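Local coordinates for bacterial Pleckstrin homology domain-containing protein (Shewanella loihica PV-4, PDB 3DCX) that is of unknown function but folds as a bacterial pleckstrin-homology domain and assembles with further copies of itself, at residues L28-I33 with F37-K42; A82-W87 with K110-F115. One frame throughout, in Å; residues are numbered along the deposited sequence.

Interaction 1 of 2, residues L28-I33 with F37-K42; sequences LAYRVI and FVFTNK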
# COMPACT_ATOMS: atom_id res chain seq x y z
N LEU A 28 -12.93 13.30 19.66
CA LEU A 28 -12.65 14.72 19.67
C LEU A 28 -13.20 15.35 18.40
O LEU A 28 -13.09 14.77 17.32
CB LEU A 28 -11.14 14.90 19.73
CG LEU A 28 -10.50 16.23 20.05
CD1 LEU A 28 -11.07 16.87 21.35
CD2 LEU A 28 -9.01 15.96 20.14
N ALA A 29 -13.76 16.55 18.52
CA ALA A 29 -14.21 17.24 17.36
C ALA A 29 -14.15 18.75 17.47
O ALA A 29 -14.51 19.32 18.49
CB ALA A 29 -15.63 16.79 16.97
N TYR A 30 -13.72 19.38 16.37
CA TYR A 30 -13.61 20.82 16.32
C TYR A 30 -14.41 21.38 15.13
O TYR A 30 -14.45 20.79 14.05
CB TYR A 30 -12.15 21.25 16.22
CG TYR A 30 -11.33 20.89 17.43
CD1 TYR A 30 -11.43 21.63 18.61
CD2 TYR A 30 -10.46 19.80 17.41
CE1 TYR A 30 -10.68 21.29 19.74
CE2 TYR A 30 -9.69 19.47 18.55
CZ TYR A 30 -9.82 20.21 19.70
OH TYR A 30 -9.09 19.89 20.84
N ARG A 31 -15.02 22.53 15.34
CA ARG A 31 -15.61 23.29 14.26
C ARG A 31 -14.81 24.55 13.93
O ARG A 31 -14.29 25.26 14.80
CB ARG A 31 -17.05 23.66 14.62
CG ARG A 31 -17.87 24.11 13.42
CD ARG A 31 -19.02 24.99 13.84
NE ARG A 31 -20.22 24.23 14.18
CZ ARG A 31 -20.54 23.83 15.40
NH1 ARG A 31 -19.75 24.09 16.44
NH2 ARG A 31 -21.67 23.16 15.57
N VAL A 32 -14.68 24.83 12.65
CA VAL A 32 -14.14 26.11 12.20
C VAL A 32 -15.20 26.68 11.26
O VAL A 32 -15.35 26.21 10.13
CB VAL A 32 -12.74 25.99 11.54
CG1 VAL A 32 -12.28 27.35 11.00
CG2 VAL A 32 -11.73 25.47 12.54
N ILE A 33 -15.96 27.65 11.77
CA ILE A 33 -17.10 28.25 11.05
C ILE A 33 -18.15 27.16 10.73
O ILE A 33 -18.86 26.71 11.62
CB ILE A 33 -16.67 29.09 9.81
CG1 ILE A 33 -15.61 30.14 10.20
CG2 ILE A 33 -17.88 29.83 9.24
CD1 ILE A 33 -14.74 30.63 9.02
N PHE A 37 -13.75 19.03 11.87
CA PHE A 37 -12.67 18.07 11.88
C PHE A 37 -12.96 17.10 13.03
O PHE A 37 -12.93 17.48 14.21
CB PHE A 37 -11.38 18.83 12.10
CG PHE A 37 -10.17 18.11 11.65
CD1 PHE A 37 -9.61 17.13 12.43
CD2 PHE A 37 -9.58 18.41 10.45
CE1 PHE A 37 -8.46 16.46 12.02
CE2 PHE A 37 -8.43 17.74 10.03
CZ PHE A 37 -7.87 16.77 10.84
N VAL A 38 -13.29 15.85 12.70
CA VAL A 38 -13.76 14.90 13.70
C VAL A 38 -12.75 13.78 13.85
O VAL A 38 -12.30 13.22 12.85
CB VAL A 38 -15.15 14.38 13.33
CG1 VAL A 38 -15.67 13.36 14.38
CG2 VAL A 38 -16.09 15.55 13.18
N PHE A 39 -12.34 13.53 15.08
CA PHE A 39 -11.49 12.37 15.40
C PHE A 39 -12.34 11.29 15.98
O PHE A 39 -12.93 11.47 17.05
CB PHE A 39 -10.41 12.71 16.42
CG PHE A 39 -9.45 13.74 15.98
CD1 PHE A 39 -9.81 15.10 15.98
CD2 PHE A 39 -8.17 13.38 15.58
CE1 PHE A 39 -8.90 16.07 15.57
CE2 PHE A 39 -7.25 14.35 15.16
CZ PHE A 39 -7.61 15.68 15.16
N THR A 40 -12.42 10.16 15.29
CA THR A 40 -13.03 8.98 15.88
C THR A 40 -11.92 8.03 16.36
O THR A 40 -10.73 8.36 16.30
CB THR A 40 -13.99 8.32 14.91
OG1 THR A 40 -13.30 7.34 14.10
CG2 THR A 40 -14.72 9.38 14.07
N ASN A 41 -12.28 6.87 16.87
CA ASN A 41 -11.26 5.87 17.16
C ASN A 41 -10.75 5.08 15.92
O ASN A 41 -9.87 4.24 16.05
CB ASN A 41 -11.69 4.92 18.28
CG ASN A 41 -12.90 4.12 17.95
OD1 ASN A 41 -13.67 4.43 17.04
ND2 ASN A 41 -13.10 3.07 18.72
N LYS A 42 -11.32 5.35 14.75
CA LYS A 42 -11.01 4.63 13.49
C LYS A 42 -10.54 5.53 12.35
O LYS A 42 -9.89 5.07 11.41
CB LYS A 42 -12.26 3.93 13.01
CG LYS A 42 -12.92 3.01 13.99
CD LYS A 42 -12.23 1.71 14.11
CE LYS A 42 -13.08 0.72 14.87
NZ LYS A 42 -12.22 -0.16 15.67
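Phe39 and Leu28 face each other across two antiparallel strands as a hydrogen-bonded pair. Phe39 N gives its hydrogen to Leu28 O at 2.7 Å, and the N-H...O angle is 164°. The return bond runs from Leu28 N to Phe39 O at 3.2 Å. CG of Phe39 lies opposite the carbonyl carbon and beside the backbone N (chi1 -62°). This puts CG on the side of the N-H that bonds Leu28 O and brings the CD1 edge of the ring up to that oxygen. Leu28 O lies in the plane of the ring, and Leu28 CB is 4.0 Å from Phe39 CD1. Tyr30 is the third main partner. Its CD2 approaches Phe39 CE1 at 4.4 Å, a loose apolar touch on the same sheet face, with that CE1 at the edge of the Tyr30 ring. The backbone of Tyr30 pairs with Phe37, from Tyr30 N to Phe37 O at 3.0 Å and from Phe37 N to Tyr30 O at 2.9 Å. Between these two pairs Ala29 and Val38 form a non-hydrogen-bonded pair on the other face, where Ala29 CB meets Val38 CG2 at 4.0 Å. Helix 9-16 covers that side through Leu12. On the face of Tyr30 and Phe39, helix 105-116 packs over the sheet, with Ile108 on Tyr30. Tyr30 OH is hydrogen-bonded to the backbone N of Asp104, just before that helix. The strands run at 178° to each other. They form a beta hairpin within the antiparallel sheet of a PH domain, with its aromatic side turned to the C-terminal helix.

Interaction 2 of 2, residues A82-W87 with K110-F115; sequences AELKLW and KTIANF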
# COMPACT_ATOMS: atom_id res chain seq x y z
N ALA A 82 0.43 26.77 15.23
CA ALA A 82 1.19 25.56 14.85
C ALA A 82 0.49 24.92 13.68
O ALA A 82 -0.71 25.11 13.48
CB ALA A 82 1.30 24.56 16.03
N GLU A 83 1.25 24.16 12.89
CA GLU A 83 0.74 23.55 11.66
C GLU A 83 0.84 22.04 11.74
O GLU A 83 1.88 21.52 12.16
CB GLU A 83 1.57 24.04 10.49
CG GLU A 83 0.83 24.09 9.19
CD GLU A 83 1.69 24.69 8.10
OE1 GLU A 83 2.61 23.98 7.63
OE2 GLU A 83 1.43 25.84 7.73
N LEU A 84 -0.23 21.35 11.37
CA LEU A 84 -0.23 19.89 11.25
C LEU A 84 -0.23 19.52 9.77
O LEU A 84 -1.07 20.01 9.01
CB LEU A 84 -1.46 19.29 11.95
CG LEU A 84 -1.77 17.78 11.87
CD1 LEU A 84 -0.77 16.99 12.71
CD2 LEU A 84 -3.19 17.49 12.35
N LYS A 85 0.74 18.70 9.37
CA LYS A 85 0.78 18.11 8.04
C LYS A 85 0.49 16.61 8.18
O LYS A 85 1.11 15.91 9.01
CB LYS A 85 2.16 18.31 7.41
CG LYS A 85 2.63 19.76 7.34
CD LYS A 85 3.92 19.84 6.50
CE LYS A 85 4.15 21.25 5.98
NZ LYS A 85 5.55 21.42 5.52
N LEU A 86 -0.47 16.12 7.39
CA LEU A 86 -0.81 14.68 7.38
C LEU A 86 -0.59 14.17 5.98
O LEU A 86 -1.16 14.71 5.04
CB LEU A 86 -2.26 14.42 7.76
CG LEU A 86 -2.79 14.82 9.15
CD1 LEU A 86 -4.29 14.57 9.19
CD2 LEU A 86 -2.11 14.08 10.30
N TRP A 87 0.27 13.17 5.84
CA TRP A 87 0.45 12.56 4.52
C TRP A 87 -0.46 11.38 4.43
O TRP A 87 -0.46 10.51 5.28
CB TRP A 87 1.88 12.14 4.31
CG TRP A 87 2.75 13.23 3.92
CD1 TRP A 87 3.11 13.61 2.64
CD2 TRP A 87 3.43 14.12 4.80
NE1 TRP A 87 3.97 14.67 2.68
CE2 TRP A 87 4.20 15.00 3.99
CE3 TRP A 87 3.49 14.26 6.19
CZ2 TRP A 87 4.98 16.00 4.53
CZ3 TRP A 87 4.28 15.24 6.72
CH2 TRP A 87 5.02 16.11 5.89
N LYS A 110 -1.62 13.56 20.48
CA LYS A 110 -1.68 12.34 21.29
C LYS A 110 -2.70 11.38 20.70
O LYS A 110 -2.46 10.19 20.61
CB LYS A 110 -2.04 12.67 22.74
CG LYS A 110 -1.88 11.52 23.73
CD LYS A 110 -2.06 12.00 25.17
CE LYS A 110 -1.46 11.03 26.21
NZ LYS A 110 -1.93 9.63 26.06
N THR A 111 -3.85 11.92 20.28
CA THR A 111 -4.89 11.13 19.62
C THR A 111 -4.41 10.50 18.32
O THR A 111 -4.66 9.31 18.07
CB THR A 111 -6.13 12.00 19.30
OG1 THR A 111 -6.54 12.66 20.49
CG2 THR A 111 -7.27 11.14 18.76
N ILE A 112 -3.69 11.27 17.51
CA ILE A 112 -3.16 10.71 16.27
C ILE A 112 -2.17 9.60 16.58
O ILE A 112 -2.15 8.55 15.93
CB ILE A 112 -2.51 11.81 15.36
CG1 ILE A 112 -3.60 12.72 14.80
CG2 ILE A 112 -1.74 11.18 14.22
CD1 ILE A 112 -3.16 14.15 14.48
N ALA A 113 -1.34 9.81 17.59
CA ALA A 113 -0.40 8.81 17.99
C ALA A 113 -1.13 7.57 18.54
O ALA A 113 -0.76 6.45 18.22
CB ALA A 113 0.57 9.37 19.04
N ASN A 114 -2.13 7.79 19.41
CA ASN A 114 -2.92 6.67 19.97
C ASN A 114 -3.57 5.80 18.91
O ASN A 114 -3.62 4.57 19.04
CB ASN A 114 -4.00 7.16 20.97
CG ASN A 114 -3.43 7.43 22.34
OD1 ASN A 114 -2.45 6.80 22.74
ND2 ASN A 114 -4.03 8.38 23.07
N PHE A 115 -4.10 6.42 17.87
CA PHE A 115 -4.88 5.66 16.88
C PHE A 115 -4.11 5.34 15.62
O PHE A 115 -4.49 4.43 14.90
CB PHE A 115 -6.18 6.39 16.55
CG PHE A 115 -7.11 6.57 17.76
CD1 PHE A 115 -7.48 5.49 18.55
CD2 PHE A 115 -7.61 7.83 18.08
CE1 PHE A 115 -8.31 5.66 19.63
CE2 PHE A 115 -8.45 8.00 19.17
CZ PHE A 115 -8.81 6.90 19.94
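Leu84 turns its CG anti to the backbone N (chi1 175°), while Ile112 holds CG1 opposite its carbonyl carbon (chi1 -70°) and extends CD1 beyond it (chi2 152°). The two side chains therefore reach toward each other and meet tip to tip. Ile112 CD1 lies 4.0 Å from Leu84 CD2 and 4.1 Å from Leu84 CD1, so one methyl group faces both branches of the leucine. Leu86, two residues further along the strand, points the same way. Its CD2 comes to 4.3 Å from Ile112 CD1. A single helix residue thus touches two leucines on one face of the strand. The contact is wholly apolar. It is also small, burying 91 Å² over both sides, and the nearest CA atoms, those of Leu86 and Ile112, remain 10.0 Å apart. Only the ends of the side chains bridge that distance. All three residues are buried. Phe70 of strand 67-73 touches both Leu86 and Ile112. A bound 2-methyl-2,4-pentanediol, probably from the crystallisation liquor, lies about 4 Å from the Leu84 side chain. Another side of the helix meets the third subunit, where Lys110 NZ forms a salt bridge with Asp22 OD1 of that subunit. The arrangement is that of a PH-like fold, in which the C-terminal helix caps one open end of the two-sheet beta sandwich.

In the fold
From the N terminus the chain passes strand 5-6 and helix 9-16, then runs through strand 26-32 and turns back into strand 35-40, closing interaction 1 as a hairpin. It continues through strands 43-50 and 56-63 of the first sheet and enters the second sheet at strand 67-73. Interaction 2 opens on strand 82-88 and closes a longer loop through strand 95-99 to helix 105-116. The two contacts are in series and neither encloses the other. Their centres lie 12 Å apart, yet they touch. Phe39 of interaction 1 packs on Thr111 and Ile112 of interaction 2, and Phe115 reaches Thr40 and Asn41. The C-terminal helix thereby joins both sheets through a shared core.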